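Profilin-1A (Acanthamoeba castellanii, PDB 1ACF) binds monomeric actin in a 1:1 complex, preventing its polymerization at high concentrations and promoting it at low ones, and also binds the phosphoinositide PIP2. Local coordinates at residues V16-I21 and V97-E102; L22-N27 and K93-G98; A33-T38 and D61-H66; G47-A52 and R75-K80. One frame throughout, in Å; residues are numbered along the deposited sequence.

Four contacts show how one antiparallel sheet is stitched together and then covered. Interactions 1 and 2 hold the same pair of strands, 18-23 and 94-100, share V97 and G98, and rest on backbone hydrogen bonds; both are largely buried, but interaction 2 runs out into an exposed turn and a bridging water. Interactions 3 and 4 are instead apolar side-chain packing against that sheet; an aromatic ring takes part in each, and F49 dominates interaction 4. In interaction 3, F35 packs on Q18 and V99 of interaction 1 while its loop meets a surface hairpin; in interaction 4, F49 of helix 39-50 packs on strand 76-81 and also touches I95 of interaction 2.

Interaction 1. Residues V16-I21 and V97-E102; sequences VTQAAI and VGVYNE
Q18 and A20 pair with V99 and V97, joining strands 18-23 and 94-100 in the central antiparallel sheet of the profilin fold. The axes of the short segments 18-21 and 97-100 approach to 4.8 Å and run at 169° to one another. Four backbone bonds do the joining. V97 and A20 exchange two, V97 N to A20 O and A20 N to V97 O; V99 N then reaches Q18 O at 2.8 Å. T17, just before the strand, adds the fourth: its N meets V99 O at 2.9 Å, whereas Q18 N, though buried, has no partner in the model.

Side-chain packing follows the alternation of the strands. Q18 and V99 run alongside each other off the same face, with NE2 of Q18 3.9 Å from CG1 of V99. At the loop end the T17 side chain crosses that of N101 at about a right angle, T17 OG1 3.8 Å from N101 CG, without a bond; the amide oxygen is bonded to K103 N. On the opposite face A19 packs on L10 of helix 2-11, and V16 on V113 of helix 106-121. V16 also lies on the backbone of G98, which has no side chain: its CG2 methyl is 3.8 Å from G98 CA.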
loop_
_atom_site.group_PDB
_atom_site.type_symbol
_atom_site.label_atom_id
_atom_site.label_comp_id
_atom_site.label_asym_id
_atom_site.label_seq_id
_atom_site.Cartn_x
_atom_site.Cartn_y
_atom_site.Cartn_z
ATOM N N VAL A 16 -4.161 -5.673 -8.722
ATOM C CA VAL A 16 -3.402 -5.879 -7.454
ATOM C C VAL A 16 -3.610 -7.319 -7.023
ATOM O O VAL A 16 -4.733 -7.806 -7.202
ATOM C CB VAL A 16 -3.942 -4.789 -6.464
ATOM C CG1 VAL A 16 -4.103 -5.202 -5.039
ATOM C CG2 VAL A 16 -3.079 -3.511 -6.563
ATOM N N THR A 17 -2.614 -7.973 -6.505
ATOM C CA THR A 17 -2.611 -9.341 -6.063
ATOM C C THR A 17 -3.011 -9.520 -4.626
ATOM O O THR A 17 -3.737 -10.483 -4.346
ATOM C CB THR A 17 -1.185 -10.021 -6.279
ATOM O OG1 THR A 17 -1.124 -10.257 -7.733
ATOM C CG2 THR A 17 -0.993 -11.352 -5.537
ATOM N N GLN A 18 -2.454 -8.717 -3.740
ATOM C CA GLN A 18 -2.664 -8.710 -2.291
ATOM C C GLN A 18 -2.846 -7.218 -1.877
ATOM O O GLN A 18 -2.050 -6.412 -2.434
ATOM C CB GLN A 18 -1.386 -9.181 -1.547
ATOM C CG GLN A 18 -0.932 -10.568 -1.980
ATOM C CD GLN A 18 0.246 -11.119 -1.265
ATOM O OE1 GLN A 18 0.123 -11.960 -0.362
ATOM N NE2 GLN A 18 1.424 -10.669 -1.620
ATOM N N ALA A 19 -3.783 -6.976 -1.012
ATOM C CA ALA A 19 -4.038 -5.549 -0.547
ATOM C C ALA A 19 -4.394 -5.510 0.921
ATOM O O ALA A 19 -4.972 -6.414 1.559
ATOM C CB ALA A 19 -5.100 -4.915 -1.429
ATOM N N ALA A 20 -4.012 -4.432 1.565
ATOM C CA ALA A 20 -4.356 -4.230 2.995
ATOM C C ALA A 20 -4.745 -2.739 3.137
ATOM O O ALA A 20 -4.382 -1.964 2.240
ATOM C CB ALA A 20 -3.253 -4.595 3.946
ATOM N N ILE A 21 -5.467 -2.458 4.208
ATOM C CA ILE A 21 -5.863 -1.087 4.546
ATOM C C ILE A 21 -5.434 -0.843 5.991
ATOM O O ILE A 21 -5.875 -1.596 6.891
ATOM C CB ILE A 21 -7.341 -0.682 4.324
ATOM C CG1 ILE A 21 -7.713 -0.418 2.855
ATOM C CG2 ILE A 21 -7.574 0.625 5.156
ATOM C CD1 ILE A 21 -9.268 -0.315 2.689
ATOM N N VAL A 97 -2.516 -0.237 0.740
ATOM C CA VAL A 97 -1.370 -1.034 0.250
ATOM C C VAL A 97 -1.868 -1.994 -0.859
ATOM O O VAL A 97 -2.713 -2.856 -0.560
ATOM C CB VAL A 97 -0.616 -1.818 1.320
ATOM C CG1 VAL A 97 0.652 -2.408 0.622
ATOM C CG2 VAL A 97 -0.234 -1.077 2.575
ATOM N N GLY A 98 -1.332 -1.819 -2.012
ATOM C CA GLY A 98 -1.643 -2.638 -3.196
ATOM C C GLY A 98 -0.365 -3.275 -3.760
ATOM O O GLY A 98 0.410 -2.643 -4.515
ATOM N N VAL A 99 -0.188 -4.571 -3.410
ATOM C CA VAL A 99 1.002 -5.325 -3.901
ATOM C C VAL A 99 0.768 -5.902 -5.315
ATOM O O VAL A 99 -0.356 -6.416 -5.562
ATOM C CB VAL A 99 1.326 -6.457 -2.908
ATOM C CG1 VAL A 99 2.365 -7.425 -3.496
ATOM C CG2 VAL A 99 1.776 -6.025 -1.549
ATOM N N TYR A 100 1.715 -5.841 -6.246
ATOM C CA TYR A 100 1.458 -6.461 -7.578
ATOM C C TYR A 100 2.588 -7.430 -7.965
ATOM O O TYR A 100 3.735 -7.316 -7.460
ATOM C CB TYR A 100 1.239 -5.446 -8.731
ATOM C CG TYR A 100 2.429 -4.539 -8.948
ATOM C CD1 TYR A 100 2.609 -3.420 -8.119
ATOM C CD2 TYR A 100 3.429 -4.810 -9.873
ATOM C CE1 TYR A 100 3.723 -2.571 -8.261
ATOM C CE2 TYR A 100 4.521 -3.949 -10.035
ATOM C CZ TYR A 100 4.679 -2.841 -9.219
ATOM O OH TYR A 100 5.758 -1.985 -9.330
ATOM N N ASN A 101 2.297 -8.358 -8.897
ATOM C CA ASN A 101 3.324 -9.321 -9.369
ATOM C C ASN A 101 3.683 -9.001 -10.830
ATOM O O ASN A 101 3.136 -8.084 -11.478
ATOM C CB ASN A 101 2.978 -10.771 -9.157
ATOM C CG ASN A 101 1.824 -11.291 -9.960
ATOM O OD1 ASN A 101 1.259 -10.657 -10.873
ATOM N ND2 ASN A 101 1.388 -12.523 -9.603
ATOM N N GLU A 102 4.637 -9.777 -11.293
ATOM C CA GLU A 102 5.180 -9.664 -12.653
ATOM C C GLU A 102 4.141 -9.885 -13.710
ATOM O O GLU A 102 4.375 -9.664 -14.918
ATOM C CB GLU A 102 6.304 -10.697 -12.860
ATOM C CG GLU A 102 7.316 -10.867 -11.737
ATOM C CD GLU A 102 6.925 -11.376 -10.388
ATOM O OE1 GLU A 102 5.778 -11.889 -10.277
ATOM O OE2 GLU A 102 7.700 -11.304 -9.407
#

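Interaction 2. Residues L22-N27 and K93-G98; sequences LGLDGN and KAILVG
L22 and I95 form an antiparallel hydrogen-bonded pair where strand 18-23 runs out into the turn that leads to the outermost strand 28-31, so this contact is the end of a sheet pairing rather than its middle. Two short bonds define it. L22 N reaches I95 O at 2.6 Å and is almost straight, 170° at the hydrogen; I95 N returns to L22 O, also at 2.6 Å, but there the donor is tilted 33° from the carbonyl plane.

Beyond this pair the chain turns away from strand 94-100. G23 to G26 make a type I turn followed by a G1 bulge, with G26 N on G23 O at 2.8 Å and G23 N on N27 O at 2.9 Å. D25 and N27 clasp the outside of the turn, N27 ND2 meeting OD2 from above the carboxylate plane.

Side chains close the face bearing L22 and I95, whose CB atoms stand 4.2 Å apart. L24 crosses I95 at about a right angle, and its CD2 methyl rests 3.8 Å from I95 CG1. In I95, CG1 is anti to the carbonyl carbon, and this chi1 of -51° places it beside that methyl; A46 of helix 39-50 also lies against I95.

Past the L22-I95 pair a water joins the chains: it accepts from L24 N at 3.2 Å and donates to K93 O. Direct backbone bonds thus hold the buried pair, while exposed L24 contributes a methyl contact with I95 and a water-mediated link to K93.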
loop_
_atom_site.group_PDB
_atom_site.type_symbol
_atom_site.label_atom_id
_atom_site.label_comp_id
_atom_site.label_asym_id
_atom_site.label_seq_id
_atom_site.Cartn_x
_atom_site.Cartn_y
_atom_site.Cartn_z
ATOM N N LEU A 22 -4.522 0.121 6.117
ATOM C CA LEU A 22 -4.073 0.436 7.487
ATOM C C LEU A 22 -4.553 1.790 8.053
ATOM O O LEU A 22 -4.955 2.730 7.367
ATOM C CB LEU A 22 -2.547 0.498 7.486
ATOM C CG LEU A 22 -1.600 -0.643 7.371
ATOM C CD1 LEU A 22 -2.083 -1.698 6.419
ATOM C CD2 LEU A 22 -0.276 -0.004 6.971
ATOM N N GLY A 23 -4.351 1.866 9.351
ATOM C CA GLY A 23 -4.562 3.022 10.207
ATOM C C GLY A 23 -3.181 3.735 10.278
ATOM O O GLY A 23 -2.135 3.149 10.067
ATOM N N LEU A 24 -3.243 5.028 10.596
ATOM C CA LEU A 24 -2.055 5.892 10.724
ATOM C C LEU A 24 -1.262 5.476 11.932
ATOM O O LEU A 24 -0.093 5.938 12.054
ATOM C CB LEU A 24 -2.480 7.371 10.592
ATOM C CG LEU A 24 -2.962 7.901 9.257
ATOM C CD1 LEU A 24 -3.175 9.425 9.320
ATOM C CD2 LEU A 24 -1.929 7.639 8.173
ATOM N N ASP A 25 -1.809 4.604 12.762
ATOM C CA ASP A 25 -0.992 4.082 13.888
ATOM C C ASP A 25 -0.214 2.824 13.410
ATOM O O ASP A 25 0.481 2.228 14.234
ATOM C CB ASP A 25 -1.807 3.696 15.095
ATOM C CG ASP A 25 -2.936 2.724 14.795
ATOM O OD1 ASP A 25 -3.302 2.545 13.643
ATOM O OD2 ASP A 25 -3.419 2.149 15.778
ATOM N N GLY A 26 -0.453 2.460 12.145
ATOM C CA GLY A 26 0.155 1.280 11.532
ATOM C C GLY A 26 -0.563 -0.061 11.744
ATOM O O GLY A 26 -0.002 -1.078 11.303
ATOM N N ASN A 27 -1.690 -0.107 12.385
ATOM C CA ASN A 27 -2.506 -1.289 12.634
ATOM C C ASN A 27 -3.391 -1.512 11.416
ATOM O O ASN A 27 -3.883 -0.584 10.777
ATOM C CB ASN A 27 -3.228 -1.313 13.967
ATOM C CG ASN A 27 -2.196 -1.480 15.111
ATOM O OD1 ASN A 27 -1.290 -2.351 15.049
ATOM N ND2 ASN A 27 -2.272 -0.663 16.145
ATOM N N LYS A 93 -7.086 9.487 6.799
ATOM C CA LYS A 93 -7.026 8.665 8.029
ATOM C C LYS A 93 -6.462 7.250 7.906
ATOM O O LYS A 93 -6.449 6.525 8.927
ATOM C CB LYS A 93 -8.488 8.482 8.550
ATOM C CG LYS A 93 -9.090 9.767 9.044
ATOM C CD LYS A 93 -10.627 9.714 8.982
ATOM C CE LYS A 93 -11.077 11.177 9.202
ATOM N NZ LYS A 93 -10.775 11.930 7.944
ATOM N N ALA A 94 -6.078 6.828 6.713
ATOM C CA ALA A 94 -5.662 5.446 6.452
ATOM C C ALA A 94 -4.594 5.369 5.385
ATOM O O ALA A 94 -4.287 6.375 4.724
ATOM C CB ALA A 94 -6.904 4.678 5.873
ATOM N N ILE A 95 -4.082 4.131 5.303
ATOM C CA ILE A 95 -3.067 3.841 4.271
ATOM C C ILE A 95 -3.492 2.587 3.466
ATOM O O ILE A 95 -3.767 1.580 4.083
ATOM C CB ILE A 95 -1.629 3.609 4.804
ATOM C CG1 ILE A 95 -1.203 4.758 5.755
ATOM C CG2 ILE A 95 -0.720 3.577 3.512
ATOM C CD1 ILE A 95 -0.059 4.378 6.759
ATOM N N LEU A 96 -3.480 2.791 2.174
ATOM C CA LEU A 96 -3.798 1.756 1.193
ATOM C C LEU A 96 -2.470 1.107 0.734
ATOM O O LEU A 96 -1.546 1.864 0.442
ATOM C CB LEU A 96 -4.557 2.197 -0.049
ATOM C CG LEU A 96 -5.821 2.951 0.057
ATOM C CD1 LEU A 96 -6.532 3.170 -1.253
ATOM C CD2 LEU A 96 -6.740 2.173 1.027
ATOM N N VAL A 97 -2.516 -0.237 0.740
ATOM C CA VAL A 97 -1.370 -1.034 0.250
ATOM C C VAL A 97 -1.868 -1.994 -0.859
ATOM O O VAL A 97 -2.713 -2.856 -0.560
ATOM C CB VAL A 97 -0.616 -1.818 1.320
ATOM C CG1 VAL A 97 0.652 -2.408 0.622
ATOM C CG2 VAL A 97 -0.234 -1.077 2.575
ATOM N N GLY A 98 -1.332 -1.819 -2.012
ATOM C CA GLY A 98 -1.643 -2.638 -3.196
ATOM C C GLY A 98 -0.365 -3.275 -3.760
ATOM O O GLY A 98 0.410 -2.643 -4.515
HETATM O O HOH W 1 -5.790 6.616 11.804
#

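Interaction 3. Residues A33-T38 and D61-H66; sequences AGFAVT and DLAGVH
The F35 ring meets A63 across this contact, its CE1 atom lying 3.7 Å from A63 CB. Q18 CB lies under one face of the ring, and V99 CG2 approaches the CZ corner obliquely from the same side, so that the ring rests on the central sheet. A63 CB comes in obliquely near CD1 and CE1, from the side of the plane away from Q18. V37 CG2 is also on that side, while the A20 methyl stands near CE2. CG of F35 is anti to its backbone N (chi1 178°), a setting that carries the ring off the loop and onto these strands.

Two further flat groups, H66 and D61, meet within the hairpin. H66 ND1 donates to D61 OD1 at 2.6 Å, nearly along the C-O axis of the carboxylate, but the bond is bent, 131° at the hydrogen, and the oxygen stands 26° out of the imidazole plane. It ties together the two arms that flank a type I' turn from L62 to V65, where L62 and V65 also exchange backbone bonds.

Apolar packing continues between V37 and L62. The CD1 methyl of L62 is 3.6 Å from CG1 of V37 and equally far from CG2, so a single leucine branch touches both valine branches.

The loop 33-38 leaves strand 28-31 at one edge of the sheet, and T31 OG1 bonds F35 O. It ends at T38, the N-cap of helix 39-50, which reaches the hairpin as well, through Q41 against D61 and L62. The hairpin belongs to strands 60-62 and 65-72 at the other edge, and the contact therefore joins parts of the chain arising from both margins of the sheet.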
loop_
_atom_site.group_PDB
_atom_site.type_symbol
_atom_site.label_atom_id
_atom_site.label_comp_id
_atom_site.label_asym_id
_atom_site.label_seq_id
_atom_site.Cartn_x
_atom_site.Cartn_y
_atom_site.Cartn_z
ATOM N N ALA A 33 -6.815 -12.265 2.208
ATOM C CA ALA A 33 -6.515 -13.595 2.838
ATOM C C ALA A 33 -5.061 -13.955 2.619
ATOM O O ALA A 33 -4.606 -13.886 1.451
ATOM C CB ALA A 33 -7.521 -14.635 2.305
ATOM N N GLY A 34 -4.300 -14.279 3.648
ATOM C CA GLY A 34 -2.888 -14.580 3.474
ATOM C C GLY A 34 -1.934 -13.441 3.342
ATOM O O GLY A 34 -0.689 -13.671 3.332
ATOM N N PHE A 35 -2.365 -12.187 3.172
ATOM C CA PHE A 35 -1.417 -11.034 3.124
ATOM C C PHE A 35 -1.241 -10.479 4.549
ATOM O O PHE A 35 -2.203 -10.181 5.253
ATOM C CB PHE A 35 -1.815 -10.033 2.101
ATOM C CG PHE A 35 -0.951 -8.809 1.998
ATOM C CD1 PHE A 35 0.429 -8.937 1.815
ATOM C CD2 PHE A 35 -1.482 -7.532 2.119
ATOM C CE1 PHE A 35 1.255 -7.853 1.636
ATOM C CE2 PHE A 35 -0.674 -6.390 1.913
ATOM C CZ PHE A 35 0.704 -6.571 1.640
ATOM N N ALA A 36 -0.016 -10.372 5.067
ATOM C CA ALA A 36 0.210 -9.863 6.396
ATOM C C ALA A 36 1.257 -8.764 6.575
ATOM O O ALA A 36 2.472 -9.010 6.521
ATOM C CB ALA A 36 0.456 -10.991 7.421
ATOM N N VAL A 37 0.793 -7.574 6.832
ATOM C CA VAL A 37 1.621 -6.386 7.118
ATOM C C VAL A 37 1.717 -6.350 8.662
ATOM O O VAL A 37 0.697 -6.296 9.365
ATOM C CB VAL A 37 1.125 -5.065 6.565
ATOM C CG1 VAL A 37 1.914 -3.907 7.168
ATOM C CG2 VAL A 37 1.183 -4.987 5.053
ATOM N N THR A 38 2.928 -6.489 9.165
ATOM C CA THR A 38 2.982 -6.502 10.660
ATOM C C THR A 38 2.870 -5.089 11.181
ATOM O O THR A 38 3.003 -4.089 10.406
ATOM C CB THR A 38 4.182 -7.392 11.136
ATOM O OG1 THR A 38 5.417 -6.681 10.881
ATOM C CG2 THR A 38 4.165 -8.708 10.305
ATOM N N ASP A 61 9.997 -3.168 4.279
ATOM C CA ASP A 61 9.417 -4.482 4.405
ATOM C C ASP A 61 7.896 -4.547 4.491
ATOM O O ASP A 61 7.281 -4.007 5.399
ATOM C CB ASP A 61 9.993 -5.204 5.666
ATOM C CG ASP A 61 11.457 -5.575 5.485
ATOM O OD1 ASP A 61 12.096 -5.281 4.459
ATOM O OD2 ASP A 61 11.962 -6.155 6.481
ATOM N N LEU A 62 7.339 -5.351 3.617
ATOM C CA LEU A 62 5.887 -5.649 3.663
ATOM C C LEU A 62 5.773 -7.191 3.535
ATOM O O LEU A 62 6.237 -7.774 2.560
ATOM C CB LEU A 62 5.061 -4.809 2.729
ATOM C CG LEU A 62 4.510 -3.437 3.096
ATOM C CD1 LEU A 62 4.308 -3.253 4.606
ATOM C CD2 LEU A 62 5.363 -2.294 2.543
ATOM N N ALA A 63 5.225 -7.817 4.564
ATOM C CA ALA A 63 4.971 -9.238 4.654
ATOM C C ALA A 63 6.085 -10.068 4.040
ATOM O O ALA A 63 5.863 -10.781 3.032
ATOM C CB ALA A 63 3.618 -9.533 3.964
ATOM N N GLY A 64 7.298 -9.962 4.576
ATOM C CA GLY A 64 8.406 -10.761 4.041
ATOM C C GLY A 64 9.095 -10.336 2.782
ATOM O O GLY A 64 10.146 -10.949 2.420
ATOM N N VAL A 65 8.606 -9.326 2.062
ATOM C CA VAL A 65 9.332 -8.885 0.887
ATOM C C VAL A 65 10.011 -7.553 1.177
ATOM O O VAL A 65 9.349 -6.607 1.676
ATOM C CB VAL A 65 8.429 -8.780 -0.343
ATOM C CG1 VAL A 65 9.265 -8.475 -1.564
ATOM C CG2 VAL A 65 7.488 -9.938 -0.498
ATOM N N HIS A 66 11.263 -7.460 0.879
ATOM C CA HIS A 66 11.959 -6.171 1.045
ATOM C C HIS A 66 11.979 -5.496 -0.321
ATOM O O HIS A 66 12.569 -5.930 -1.340
ATOM C CB HIS A 66 13.340 -6.283 1.609
ATOM C CG HIS A 66 14.076 -5.013 1.909
ATOM N ND1 HIS A 66 14.202 -4.487 3.181
ATOM C CD2 HIS A 66 14.775 -4.191 1.068
ATOM C CE1 HIS A 66 14.908 -3.377 3.128
ATOM N NE2 HIS A 66 15.246 -3.197 1.875
#

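Interaction 4. Residues G47-A52 and R75-K80; sequences GAFNNA and RSIYGK
A48 and F49, near the end of helix 39-50, lay their side chains on I77 of strand 76-81. In sequence order, G47 serves through its backbone: its carbonyl oxygen accepts N51 N at 2.9 Å as the helix finishes. A48 follows, pointing toward the strand, and its methyl meets CD1 of I77 at 3.8 Å.

F49 carries most of the contact. With CG anti to the carbonyl carbon, a chi1 of -83° sets the ring against the strand, where it takes I77 CD1 over one face. This is a CH-pi contact of 3.9 Å from methyl to ring centroid, only 5° off the ring normal. I77 CG1 lies over the same face, nearer CE1. At the ring's edge S76 N sits in plane, 3.7 Å from F49 CE1, and R75 O is closer to that carbon, at 3.3 Å. I95 of strand 94-100 also touches the ring, its CG2 methyl lying near CE2, and T88 packs on it as well; the phenyl group thus spans several strands. Past the ring the chain leaves the helix. The N51 carboxamide bonds D53 N, and A52 is the N-cap of the next helix.

R75, just before the strand, and S76 turn to helix 106-121 across the sheet. R75 forms salt bridges with D118 and E114, S76 OG bonds E114, and the side chain of R75 lies about 6 Å from that of K115, an actin-binding site. Alternate strand residues therefore face two helical layers, I77 toward helix 39-50 and S76 and Y78 toward helix 106-121: the profilin fold, an antiparallel sheet with helices packed on both faces.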
loop_
_atom_site.group_PDB
_atom_site.type_symbol
_atom_site.label_atom_id
_atom_site.label_comp_id
_atom_site.label_asym_id
_atom_site.label_seq_id
_atom_site.Cartn_x
_atom_site.Cartn_y
_atom_site.Cartn_z
ATOM N N GLY A 47 5.150 6.154 9.400
ATOM C CA GLY A 47 6.251 6.996 9.788
ATOM C C GLY A 47 6.934 7.661 8.602
ATOM O O GLY A 47 7.263 8.868 8.615
ATOM N N ALA A 48 7.147 6.860 7.584
ATOM C CA ALA A 48 7.829 7.329 6.360
ATOM C C ALA A 48 6.961 8.345 5.615
ATOM O O ALA A 48 7.511 9.158 4.839
ATOM C CB ALA A 48 8.257 6.137 5.520
ATOM N N PHE A 49 5.649 8.262 5.827
ATOM C CA PHE A 49 4.798 9.270 5.112
ATOM C C PHE A 49 5.206 10.662 5.678
ATOM O O PHE A 49 5.237 11.642 4.904
ATOM C CB PHE A 49 3.341 8.964 5.095
ATOM C CG PHE A 49 2.914 7.998 4.008
ATOM C CD1 PHE A 49 2.908 8.377 2.678
ATOM C CD2 PHE A 49 2.545 6.698 4.364
ATOM C CE1 PHE A 49 2.511 7.488 1.692
ATOM C CE2 PHE A 49 2.104 5.805 3.367
ATOM C CZ PHE A 49 2.087 6.200 2.047
ATOM N N ASN A 50 5.550 10.659 6.940
ATOM C CA ASN A 50 6.057 11.891 7.639
ATOM C C ASN A 50 7.497 12.166 7.254
ATOM O O ASN A 50 7.829 13.193 6.614
ATOM C CB ASN A 50 5.746 11.684 9.135
ATOM C CG ASN A 50 4.207 11.521 9.240
ATOM O OD1 ASN A 50 3.516 12.277 8.493
ATOM N ND2 ASN A 50 3.714 10.609 10.051
ATOM N N ASN A 51 8.409 11.274 7.558
ATOM C CA ASN A 51 9.849 11.507 7.173
ATOM C C ASN A 51 10.289 10.237 6.423
ATOM O O ASN A 51 10.262 9.217 7.127
ATOM C CB ASN A 51 10.677 11.743 8.449
ATOM C CG ASN A 51 12.157 11.915 8.077
ATOM O OD1 ASN A 51 12.494 12.136 6.908
ATOM N ND2 ASN A 51 13.042 11.851 9.060
ATOM N N ALA A 52 10.544 10.328 5.171
ATOM C CA ALA A 52 10.968 9.247 4.317
ATOM C C ALA A 52 12.506 9.118 4.261
ATOM O O ALA A 52 12.987 8.627 3.240
ATOM C CB ALA A 52 10.501 9.488 2.873
ATOM N N ARG A 75 2.019 11.715 0.051
ATOM C CA ARG A 75 0.823 10.933 -0.330
ATOM C C ARG A 75 1.143 9.531 -0.826
ATOM O O ARG A 75 0.389 8.598 -0.526
ATOM C CB ARG A 75 -0.063 11.700 -1.331
ATOM C CG ARG A 75 -1.324 10.887 -1.779
ATOM C CD ARG A 75 -1.591 11.188 -3.184
ATOM N NE ARG A 75 -2.641 10.597 -3.848
ATOM C CZ ARG A 75 -3.944 10.687 -4.019
ATOM N NH1 ARG A 75 -4.719 11.593 -3.437
ATOM N NH2 ARG A 75 -4.562 9.851 -4.888
ATOM N N SER A 76 2.244 9.347 -1.528
ATOM C CA SER A 76 2.595 8.078 -2.156
ATOM C C SER A 76 3.982 7.544 -1.974
ATOM O O SER A 76 4.887 8.279 -2.403
ATOM C CB SER A 76 2.523 8.369 -3.692
ATOM O OG SER A 76 1.144 8.502 -4.021
ATOM N N ILE A 77 4.065 6.296 -1.537
ATOM C CA ILE A 77 5.312 5.548 -1.435
ATOM C C ILE A 77 5.207 4.277 -2.332
ATOM O O ILE A 77 4.376 3.367 -2.125
ATOM C CB ILE A 77 5.732 5.136 0.001
ATOM C CG1 ILE A 77 6.198 6.385 0.815
ATOM C CG2 ILE A 77 6.921 4.058 -0.054
ATOM C CD1 ILE A 77 6.164 6.085 2.364
ATOM N N TYR A 78 6.096 4.224 -3.294
ATOM C CA TYR A 78 6.173 3.095 -4.234
ATOM C C TYR A 78 7.468 2.263 -3.966
ATOM O O TYR A 78 8.586 2.772 -3.795
ATOM C CB TYR A 78 6.087 3.576 -5.669
ATOM C CG TYR A 78 4.763 4.159 -6.137
ATOM C CD1 TYR A 78 3.666 4.413 -5.315
ATOM C CD2 TYR A 78 4.702 4.609 -7.461
ATOM C CE1 TYR A 78 2.526 5.051 -5.804
ATOM C CE2 TYR A 78 3.591 5.248 -7.971
ATOM C CZ TYR A 78 2.489 5.448 -7.133
ATOM O OH TYR A 78 1.409 6.053 -7.721
ATOM N N GLY A 79 7.224 0.954 -3.966
ATOM C CA GLY A 79 8.245 -0.082 -3.760
ATOM C C GLY A 79 8.339 -0.984 -5.002
ATOM O O GLY A 79 7.310 -1.213 -5.696
ATOM N N LYS A 80 9.558 -1.429 -5.212
ATOM C CA LYS A 80 9.823 -2.304 -6.382
ATOM C C LYS A 80 10.790 -3.388 -5.907
ATOM O O LYS A 80 11.723 -3.105 -5.149
ATOM C CB LYS A 80 10.414 -1.624 -7.599
ATOM C CG LYS A 80 10.455 -2.493 -8.857
ATOM C CD LYS A 80 11.447 -1.963 -9.916
ATOM C CE LYS A 80 12.886 -2.097 -9.436
ATOM N NZ LYS A 80 13.773 -1.140 -10.163
#